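Local atomic coordinates of putative prolyl-tRNA synthetase (PDB entry 5XIL), a protein that probably catalyses the ATP-dependent attachment of L-proline to tRNA(Pro), as a class II aminoacyl-tRNA synthetase, represented here by its catalytic core, anticodon-binding domain and zinc-binding C-terminal domain. Residues V283-P286 with R287-S290. Numbering follows the deposited sequence. Where two conformers were deposited one is given.
Sequences VMPP and RVAS
Pro285 and Val288 face each other across a tight turn, held together by both backbone and side chains. Val288 N donates to Pro285 O over 3.0 Å, reaching it from above the carbonyl plane, about 44° out of it. Pro286 and Arg287 fill the two corner positions with backbone angles of a type I beta turn, and a proline suits the first corner because its ring fixes phi close to the value needed there. A weak bond of 3.3 Å from Ala289 N to Pro286 O carries the winding one residue further, giving the bend a short 3-10 character. On the side-chain level, Val288 CG1 is anti to the carbonyl carbon (chi1 -64°), which places CG2 between the backbone N and the carbonyl carbon and against the Pro285 ring, 4.1 Å from Pro285 CB, where it also approaches Pro285 O. Met284, just before the turn, lays its side chain against Val288 and Ala289. With CG anti to the backbone N (chi1 -166°) and the chain bent beyond it, the side chain runs across Val288 at about a right angle, Met284 SD lying 4.2 Å from Val288 CG2. Lower in the same chain, Met284 CG abuts the methyl Ala289 CB; Met284 was modelled in two conformers, so the closeness of that pair is doubtful. Arg287 instead extends away from the turn, its guanidinium forming a salt bridge with Glu396 and a hydrogen bond to Gln188 O. The turn belongs to the connection from helix 267-276 of the catalytic core to strand 293-297 of the anticodon-binding domain's mixed sheet: Met272 of the former helix packs on Met284, Pro285 and Val288, helix 387-412 covers Pro286 through Leu395 and Val398, and helix 40-60 reaches Met284 with Trp41 and Val288 with Cys48.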
loop_
_atom_site.group_PDB
_atom_site.type_symbol
_atom_site.label_atom_id
_atom_site.label_comp_id
_atom_site.label_asym_id
_atom_site.label_seq_id
_atom_site.Cartn_x
_atom_site.Cartn_y
_atom_site.Cartn_z
ATOM N N VAL A 283 7.307 5.598 -23.167
ATOM C CA VAL A 283 8.585 5.032 -22.875
ATOM C C VAL A 283 8.579 4.878 -21.337
ATOM O O VAL A 283 8.654 5.893 -20.625
ATOM C CB VAL A 283 9.750 5.935 -23.335
ATOM C CG1 VAL A 283 11.100 5.351 -22.968
ATOM C CG2 VAL A 283 9.699 6.207 -24.864
ATOM N N MET A 284 8.463 3.660 -20.822
ATOM C CA MET A 284 8.296 3.445 -19.386
ATOM C C MET A 284 9.665 3.405 -18.708
ATOM O O MET A 284 10.507 2.574 -19.069
ATOM C CB MET A 284 7.463 2.164 -19.158
ATOM C CG MET A 284 6.862 1.875 -17.784
ATOM S SD MET A 284 5.828 3.217 -17.163
ATOM C CE MET A 284 4.219 2.903 -17.845
ATOM N N PRO A 285 9.878 4.254 -17.697
ATOM C CA PRO A 285 11.068 4.073 -16.902
ATOM C C PRO A 285 11.093 2.626 -16.326
ATOM O O PRO A 285 10.096 2.132 -15.777
ATOM C CB PRO A 285 10.901 5.124 -15.772
ATOM C CG PRO A 285 10.005 6.122 -16.368
ATOM C CD PRO A 285 9.012 5.306 -17.106
ATOM N N PRO A 286 12.241 1.955 -16.416
ATOM C CA PRO A 286 12.262 0.519 -16.099
ATOM C C PRO A 286 11.956 0.138 -14.665
ATOM O O PRO A 286 11.381 -0.924 -14.436
ATOM C CB PRO A 286 13.694 0.088 -16.475
ATOM C CG PRO A 286 14.498 1.298 -16.487
ATOM C CD PRO A 286 13.556 2.461 -16.863
ATOM N N ARG A 287 12.261 1.012 -13.706
ATOM C CA ARG A 287 11.987 0.709 -12.344
ATOM C C ARG A 287 10.520 0.742 -12.023
ATOM O O ARG A 287 10.098 0.216 -10.926
ATOM C CB ARG A 287 12.823 1.553 -11.365
ATOM C CG ARG A 287 14.341 1.362 -11.571
ATOM C CD ARG A 287 15.111 2.464 -10.872
ATOM N NE ARG A 287 16.574 2.332 -11.047
ATOM C CZ ARG A 287 17.451 3.182 -10.591
ATOM N NH1 ARG A 287 17.035 4.238 -9.921
ATOM N NH2 ARG A 287 18.764 2.962 -10.805
ATOM N N VAL A 288 9.669 1.286 -12.915
ATOM C CA VAL A 288 8.245 1.232 -12.610
ATOM C C VAL A 288 7.470 0.561 -13.720
ATOM O O VAL A 288 6.276 0.689 -13.833
ATOM C CB VAL A 288 7.677 2.677 -12.322
ATOM C CG1 VAL A 288 8.303 3.274 -11.099
ATOM C CG2 VAL A 288 7.840 3.607 -13.535
ATOM N N ALA A 289 8.166 -0.164 -14.569
ATOM C CA ALA A 289 7.530 -0.869 -15.670
ATOM C C ALA A 289 6.995 -2.236 -15.184
ATOM O O ALA A 289 7.774 -3.059 -14.697
ATOM C CB ALA A 289 8.478 -1.067 -16.860
ATOM N N SER A 290 5.688 -2.422 -15.344
ATOM C CA SER A 290 5.043 -3.605 -14.834
ATOM C C SER A 290 5.645 -4.833 -15.542
ATOM O O SER A 290 5.859 -5.886 -14.917
ATOM C CB SER A 290 3.562 -3.539 -15.144
ATOM O OG SER A 290 2.985 -4.678 -14.622
#